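Local atomic coordinates of 3-methylornithine synthase (Methanosarcina barkeri, PDB entry 3T7V), a protein that uses S-adenosylmethionine and a [4Fe-4S] cluster to isomerise L-lysine by a radical mechanism to (3R)-3-methyl-D-ornithine, a step in pyrrolysine biosynthesis. Residues A[169-174]-A[207-212]; A[221-226]-A[266-271]. All blocks are in the same frame, centred on the assembly; numbering follows the deposited sequence.

Contact 1. Residues A[169-174]-A[207-212]; sequences YQETYD and GILTGV. With SAM (S-adenosylmethionine), chain C; MD0 (5-amino-D-isoleucine), chain D.
G207 lies against the ring of Y169 where strand 203-210 of the radical SAM barrel meets the loop that follows its parallel neighbour, strand 163-167. The glycine N comes within 3.6 Å of Y169 CD1, approaching the ring obliquely. With CG anti to its carbonyl carbon (chi1 -50°), the tyrosine carries its ring on into the pocket, where OH accepts a 2.8 Å hydrogen bond from NE of the bound 5-amino-D-isoleucine and also pairs with E205. G207 O, in turn, receives the backbone N of E171 at 2.9 Å.

At I208 the two backbones form a single beta bridge to E171, which is itself the centre of a classic gamma turn, its phi positive and T172 N bonded to Q170 O. I208 CA makes a C-H...O contact with E171 O, while its side chain leads off onto S222, L223 and M226 of helix 216-228.

L209 completes the pairing. Its N donates to E171 O over 2.9 Å, nearly straight at 164° and in the carbonyl plane on a lone pair. A water spans the next step, donating both to E171 O and to L209 O. The L209 side chain runs beside that of E171 in the same direction, with CG 3.4 Å from OE1, and its CD2 reaches N3 of the S-adenosylmethionine adenine at 3.6 Å. The bend at chi2 (-51°) brings the E171 carboxylate back to the cofactor, where it takes both ribose hydroxyls. OE2 also forms a salt bridge with R182, which probably helps fix the rotation of the carboxylate. O2' donates to E171 OE1 at 2.7 Å and O3' to E171 OE2 at 2.5 Å.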
loop_
_atom_site.group_PDB
_atom_site.type_symbol
_atom_site.label_atom_id
_atom_site.label_comp_id
_atom_site.label_asym_id
_atom_site.label_seq_id
_atom_site.Cartn_x
_atom_site.Cartn_y
_atom_site.Cartn_z
ATOM N N TYR A 169 6.927 -4.001 -0.926
ATOM C CA TYR A 169 6.674 -3.668 -2.332
ATOM C C TYR A 169 7.944 -3.703 -3.142
ATOM O O TYR A 169 9.005 -3.326 -2.696
ATOM C CB TYR A 169 6.074 -2.211 -2.445
ATOM C CG TYR A 169 4.890 -1.971 -1.498
ATOM C CD1 TYR A 169 4.036 -3.022 -1.146
ATOM C CD2 TYR A 169 4.666 -0.739 -0.969
ATOM C CE1 TYR A 169 2.985 -2.811 -0.228
ATOM C CE2 TYR A 169 3.659 -0.505 -0.070
ATOM C CZ TYR A 169 2.839 -1.548 0.318
ATOM O OH TYR A 169 1.821 -1.309 1.238
ATOM N N GLN A 170 7.807 -4.212 -4.361
ATOM C CA GLN A 170 8.988 -4.284 -5.252
ATOM C C GLN A 170 9.347 -2.921 -5.885
ATOM O O GLN A 170 10.509 -2.723 -6.303
ATOM C CB GLN A 170 8.721 -5.249 -6.390
ATOM C CG GLN A 170 10.030 -5.793 -7.002
ATOM C CD GLN A 170 10.808 -6.726 -6.114
ATOM O OE1 GLN A 170 10.269 -7.314 -5.196
ATOM N NE2 GLN A 170 12.092 -6.930 -6.441
ATOM N N GLU A 171 8.351 -2.000 -5.965
ATOM C CA GLU A 171 8.514 -0.631 -6.599
ATOM C C GLU A 171 8.508 -0.699 -8.128
ATOM O O GLU A 171 7.770 0.023 -8.808
ATOM C CB GLU A 171 9.744 0.177 -6.193
ATOM C CG GLU A 171 10.118 0.176 -4.743
ATOM C CD GLU A 171 8.984 0.514 -3.850
ATOM O OE1 GLU A 171 7.908 1.108 -4.220
ATOM O OE2 GLU A 171 9.113 0.152 -2.678
ATOM N N THR A 172 9.316 -1.600 -8.651
ATOM C CA THR A 172 9.358 -1.832 -10.109
ATOM C C THR A 172 9.936 -3.229 -10.329
ATOM O O THR A 172 10.872 -3.640 -9.626
ATOM C CB THR A 172 10.235 -0.764 -10.796
ATOM O OG1 THR A 172 10.305 -1.038 -12.176
ATOM C CG2 THR A 172 11.653 -0.708 -10.234
ATOM N N TYR A 173 9.514 -3.880 -11.392
ATOM C CA TYR A 173 10.198 -5.074 -11.882
ATOM C C TYR A 173 11.135 -4.827 -13.075
ATOM O O TYR A 173 11.692 -5.791 -13.646
ATOM C CB TYR A 173 9.177 -6.172 -12.296
ATOM C CG TYR A 173 8.564 -6.806 -11.073
ATOM C CD1 TYR A 173 7.550 -6.165 -10.344
ATOM C CD2 TYR A 173 9.022 -8.026 -10.644
ATOM C CE1 TYR A 173 7.039 -6.742 -9.137
ATOM C CE2 TYR A 173 8.501 -8.629 -9.477
ATOM C CZ TYR A 173 7.530 -7.982 -8.758
ATOM O OH TYR A 173 7.068 -8.563 -7.602
ATOM N N ASP A 174 11.329 -3.551 -13.410
ATOM C CA ASP A 174 12.307 -3.186 -14.429
ATOM C C ASP A 174 13.647 -3.090 -13.716
ATOM O O ASP A 174 13.849 -2.229 -12.856
ATOM C CB ASP A 174 11.851 -1.801 -14.940
ATOM C CG ASP A 174 12.789 -1.170 -15.903
ATOM O OD1 ASP A 174 13.926 -1.635 -16.075
ATOM O OD2 ASP A 174 12.274 -0.147 -16.546
ATOM N N GLY A 207 3.621 -3.910 -4.622
ATOM C CA GLY A 207 3.292 -2.554 -5.036
ATOM C C GLY A 207 4.319 -2.024 -5.995
ATOM O O GLY A 207 5.492 -2.376 -5.926
ATOM N N ILE A 208 3.842 -1.132 -6.836
ATOM C CA ILE A 208 4.720 -0.372 -7.751
ATOM C C ILE A 208 4.592 1.112 -7.604
ATOM O O ILE A 208 3.587 1.625 -7.054
ATOM C CB ILE A 208 4.511 -0.901 -9.148
ATOM C CG1 ILE A 208 3.124 -0.543 -9.579
ATOM C CG2 ILE A 208 5.001 -2.391 -9.204
ATOM C CD1 ILE A 208 2.790 -1.055 -11.043
ATOM N N LEU A 209 5.657 1.832 -7.943
ATOM C CA LEU A 209 5.658 3.262 -7.951
ATOM C C LEU A 209 5.473 3.753 -9.351
ATOM O O LEU A 209 6.039 3.190 -10.294
ATOM C CB LEU A 209 6.983 3.730 -7.446
ATOM C CG LEU A 209 7.250 3.933 -6.058
ATOM C CD1 LEU A 209 8.665 4.577 -5.891
ATOM C CD2 LEU A 209 6.294 4.954 -5.462
ATOM N N THR A 210 4.663 4.804 -9.524
ATOM C CA THR A 210 4.538 5.452 -10.828
ATOM C C THR A 210 4.955 6.871 -10.692
ATOM O O THR A 210 4.987 7.391 -9.606
ATOM C CB THR A 210 3.119 5.290 -11.451
ATOM O OG1 THR A 210 3.207 5.716 -12.822
ATOM C CG2 THR A 210 2.067 6.101 -10.775
ATOM N N GLY A 211 5.298 7.506 -11.811
ATOM C CA GLY A 211 5.774 8.886 -11.757
ATOM C C GLY A 211 7.224 8.996 -11.410
ATOM O O GLY A 211 7.669 10.048 -10.953
ATOM N N VAL A 212 7.966 7.887 -11.573
ATOM C CA VAL A 212 9.332 7.829 -11.068
ATOM C C VAL A 212 10.269 7.498 -12.232
ATOM O O VAL A 212 11.369 6.981 -12.028
ATOM C CB VAL A 212 9.412 6.802 -9.856
ATOM C CG1 VAL A 212 9.296 5.362 -10.417
ATOM C CG2 VAL A 212 10.534 7.144 -8.838
HETATM N N SAM C . 10.867 0.379 5.057
HETATM C CA SAM C . 10.017 -0.620 4.604
HETATM C C SAM C . 10.057 -0.854 3.148
HETATM O O SAM C . 10.748 -0.116 2.416
HETATM O OXT SAM C . 9.460 -1.901 2.713
HETATM C CB SAM C . 8.713 -0.231 4.580
HETATM C CG SAM C . 8.294 1.114 4.145
HETATM S SD SAM C . 7.017 1.061 2.817
HETATM C CE SAM C . 5.637 1.804 3.645
HETATM C "C5'" SAM C . 7.551 2.404 1.777
HETATM C "C4'" SAM C . 7.132 2.271 0.513
HETATM O "O4'" SAM C . 6.408 3.647 0.680
HETATM C "C3'" SAM C . 8.052 2.163 -0.439
HETATM O "O3'" SAM C . 7.740 0.782 -0.675
HETATM C "C2'" SAM C . 7.215 2.988 -1.427
HETATM O "O2'" SAM C . 6.373 2.177 -2.310
HETATM C "C1'" SAM C . 6.378 4.051 -0.693
HETATM N N9 SAM C . 7.102 5.375 -0.718
HETATM C C8 SAM C . 8.244 5.769 -0.076
HETATM N N7 SAM C . 8.539 7.010 -0.435
HETATM C C5 SAM C . 7.567 7.432 -1.313
HETATM C C6 SAM C . 7.408 8.607 -2.063
HETATM N N6 SAM C . 8.265 9.627 -1.998
HETATM N N1 SAM C . 6.309 8.735 -2.821
HETATM C C2 SAM C . 5.402 7.721 -2.941
HETATM N N3 SAM C . 5.585 6.529 -2.322
HETATM C C4 SAM C . 6.667 6.413 -1.490
HETATM C C MD0 D . -0.098 3.700 2.760
HETATM N N MD0 D . 1.184 5.331 4.021
HETATM O O MD0 D . -0.871 2.722 2.822
HETATM C CA MD0 D . 0.899 3.910 3.854
HETATM C CB MD0 D . 2.215 3.132 3.548
HETATM C CD MD0 D . 3.119 0.721 3.798
HETATM N NE MD0 D . 2.705 -0.675 3.853
HETATM C CG MD0 D . 1.896 1.609 3.582
HETATM C CG2 MD0 D . 2.868 3.498 2.190
HETATM O OXT MD0 D . -0.114 4.516 1.831
HETATM O O HOH W 1 7.454 1.329 -11.355
#

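Contact 2. Residues A[221-226]-A[266-271]; sequences LSLRGM and RLMFPK
M268 runs its thioether against L223 and across R224 where two helices of the barrel's outer layer, 216-228 and 258-268, come together. The sulfur sits 3.8 Å from L223 CB. M268 leaves its helix with CG anti to the carbonyl carbon and continues extended as far as SD; the bend at chi3 (65°) sets the terminal methyl between the L223 carbonyl and the R224 guanidinium. CE thus lies 3.8 Å from L223 O and equally close to NH1 of R224.

The R224 and M268 side chains cross at about a right angle, and the methyl meets the guanidinium obliquely. The bend at chi2 brings the end of R224 nearer, so that NH1 reaches the methionine methyl, although its principal polar partners are elsewhere: NE forms a salt bridge with D25 and NH2 bonds to L23 O. Those bonds probably fix the guanidinium against which the methyl packs.

F269, the first residue to depart from helical geometry, presents its ring edge rather than a face. CZ points at the backbone of helix 216-228, 4.2 Å from L223 O and at the same distance from M226 C, both close to the ring plane. The M226 side chain adds an apolar contact, CB to CZ at 4.4 Å, and L223 and M226 also pack on L265 within helix 258-268. The segments meet through van der Waals contacts, some of them on polar atoms such as R224 NH1 and L223 O. Beyond F269, the R266 side chain ties the departing chain to the helix: NH1, which also bonds to R272 O, donates to P270 O at 2.9 Å from above the carbonyl plane.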
loop_
_atom_site.group_PDB
_atom_site.type_symbol
_atom_site.label_atom_id
_atom_site.label_comp_id
_atom_site.label_asym_id
_atom_site.label_seq_id
_atom_site.Cartn_x
_atom_site.Cartn_y
_atom_site.Cartn_z
ATOM N N LEU A 221 6.093 -4.270 -17.611
ATOM C CA LEU A 221 7.017 -5.239 -17.003
ATOM C C LEU A 221 6.658 -5.358 -15.509
ATOM O O LEU A 221 6.577 -6.462 -14.978
ATOM C CB LEU A 221 8.461 -4.771 -17.095
ATOM C CG LEU A 221 9.318 -4.831 -18.363
ATOM C CD1 LEU A 221 10.752 -4.341 -18.053
ATOM C CD2 LEU A 221 9.329 -6.313 -18.748
ATOM N N SER A 222 6.320 -4.243 -14.889
ATOM C CA SER A 222 5.994 -4.298 -13.450
ATOM C C SER A 222 4.648 -4.905 -13.163
ATOM O O SER A 222 4.509 -5.686 -12.209
ATOM C CB SER A 222 6.066 -2.917 -12.852
ATOM O OG SER A 222 7.419 -2.502 -12.882
ATOM N N LEU A 223 3.661 -4.613 -14.006
ATOM C CA LEU A 223 2.349 -5.274 -13.829
ATOM C C LEU A 223 2.446 -6.814 -14.025
ATOM O O LEU A 223 1.875 -7.593 -13.228
ATOM C CB LEU A 223 1.289 -4.719 -14.823
ATOM C CG LEU A 223 0.961 -3.223 -14.504
ATOM C CD1 LEU A 223 0.202 -2.608 -15.705
ATOM C CD2 LEU A 223 0.048 -3.093 -13.269
ATOM N N ARG A 224 3.172 -7.250 -15.067
ATOM C CA ARG A 224 3.321 -8.654 -15.310
ATOM C C ARG A 224 4.163 -9.274 -14.174
ATOM O O ARG A 224 3.877 -10.394 -13.727
ATOM C CB ARG A 224 3.981 -8.910 -16.677
ATOM C CG ARG A 224 3.126 -8.483 -17.856
ATOM C CD ARG A 224 1.904 -9.354 -17.880
ATOM N NE ARG A 224 1.175 -9.053 -19.125
ATOM C CZ ARG A 224 -0.141 -9.227 -19.255
ATOM N NH1 ARG A 224 -0.843 -9.704 -18.244
ATOM N NH2 ARG A 224 -0.748 -8.892 -20.397
ATOM N N GLY A 225 5.181 -8.557 -13.660
ATOM C CA GLY A 225 6.076 -9.060 -12.563
ATOM C C GLY A 225 5.256 -9.275 -11.324
ATOM O O GLY A 225 5.432 -10.325 -10.637
ATOM N N MET A 226 4.380 -8.335 -11.034
ATOM C CA MET A 226 3.476 -8.463 -9.826
ATOM C C MET A 226 2.564 -9.652 -9.939
ATOM O O MET A 226 2.305 -10.269 -8.911
ATOM C CB MET A 226 2.588 -7.187 -9.499
ATOM C CG MET A 226 3.362 -6.066 -8.814
ATOM S SD MET A 226 2.306 -4.878 -7.867
ATOM C CE MET A 226 1.514 -4.633 -9.414
ATOM N N ARG A 266 -7.282 -3.348 -11.374
ATOM C CA ARG A 266 -8.608 -3.997 -11.095
ATOM C C ARG A 266 -9.008 -4.926 -12.247
ATOM O O ARG A 266 -9.616 -5.995 -12.002
ATOM C CB ARG A 266 -9.663 -2.941 -10.865
ATOM C CG ARG A 266 -11.110 -3.440 -10.667
ATOM C CD ARG A 266 -11.202 -4.463 -9.542
ATOM N NE ARG A 266 -10.959 -3.819 -8.259
ATOM C CZ ARG A 266 -10.616 -4.478 -7.144
ATOM N NH1 ARG A 266 -10.467 -5.780 -7.116
ATOM N NH2 ARG A 266 -10.302 -3.778 -6.044
ATOM N N LEU A 267 -8.618 -4.528 -13.454
ATOM C CA LEU A 267 -9.017 -5.353 -14.579
ATOM C C LEU A 267 -8.124 -6.599 -14.671
ATOM O O LEU A 267 -8.513 -7.588 -15.242
ATOM C CB LEU A 267 -8.980 -4.511 -15.876
ATOM C CG LEU A 267 -9.997 -3.343 -15.929
ATOM C CD1 LEU A 267 -9.831 -2.471 -17.180
ATOM C CD2 LEU A 267 -11.413 -3.871 -15.907
ATOM N N MET A 268 -6.875 -6.511 -14.201
ATOM C CA MET A 268 -5.931 -7.619 -14.152
ATOM C C MET A 268 -6.091 -8.546 -12.940
ATOM O O MET A 268 -5.778 -9.725 -13.043
ATOM C CB MET A 268 -4.467 -7.124 -14.109
ATOM C CG MET A 268 -4.059 -6.480 -15.419
ATOM S SD MET A 268 -2.278 -6.035 -15.250
ATOM C CE MET A 268 -1.470 -7.676 -15.099
ATOM N N PHE A 269 -6.447 -7.990 -11.768
ATOM C CA PHE A 269 -6.589 -8.720 -10.542
ATOM C C PHE A 269 -7.996 -8.471 -9.977
ATOM O O PHE A 269 -8.205 -7.805 -8.927
ATOM C CB PHE A 269 -5.576 -8.162 -9.514
ATOM C CG PHE A 269 -4.147 -8.265 -9.953
ATOM C CD1 PHE A 269 -3.480 -7.233 -10.583
ATOM C CD2 PHE A 269 -3.394 -9.435 -9.601
ATOM C CE1 PHE A 269 -2.118 -7.353 -11.001
ATOM C CE2 PHE A 269 -2.061 -9.546 -10.009
ATOM C CZ PHE A 269 -1.411 -8.513 -10.698
ATOM N N PRO A 270 -9.028 -8.935 -10.656
ATOM C CA PRO A 270 -10.372 -8.512 -10.391
ATOM C C PRO A 270 -10.847 -8.839 -8.951
ATOM O O PRO A 270 -11.658 -8.087 -8.402
ATOM C CB PRO A 270 -11.221 -9.219 -11.460
ATOM C CG PRO A 270 -10.313 -10.293 -11.947
ATOM C CD PRO A 270 -8.927 -9.773 -11.861
ATOM N N LYS A 271 -10.313 -9.916 -8.374
ATOM C CA LYS A 271 -10.799 -10.392 -7.069
ATOM C C LYS A 271 -9.922 -9.910 -5.927
ATOM O O LYS A 271 -10.145 -10.359 -4.778
ATOM C CB LYS A 271 -10.803 -11.919 -7.071
ATOM C CG LYS A 271 -11.834 -12.479 -8.071
ATOM C CD LYS A 271 -11.787 -14.024 -8.173
ATOM C CE LYS A 271 -12.680 -14.562 -9.284
ATOM N NZ LYS A 271 -12.912 -16.034 -9.152
#

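From the N terminus, the chain passes through strand 163-167 into the loop 169-174, then through helices 175-181 and 187-200, and returns along strand 203-210, where contact 1 closes this beta-alpha-beta crossover. Contact 2 opens only afterwards: helix 216-228 leads to strand 233-238, and helix 258-268 then packs against helix 216-228, closing contact 2. The two contacts therefore follow in series, neither nested nor crossed. They share a seam, because helix 216-228 backs strand 203-210: Y173 N is probably hydrogen-bonded to S222 OG, and M226 SD packs on G207 N at 3.6 Å. The cofactor-binding loop is thereby joined to the outer helices both directly and through strand 203-210.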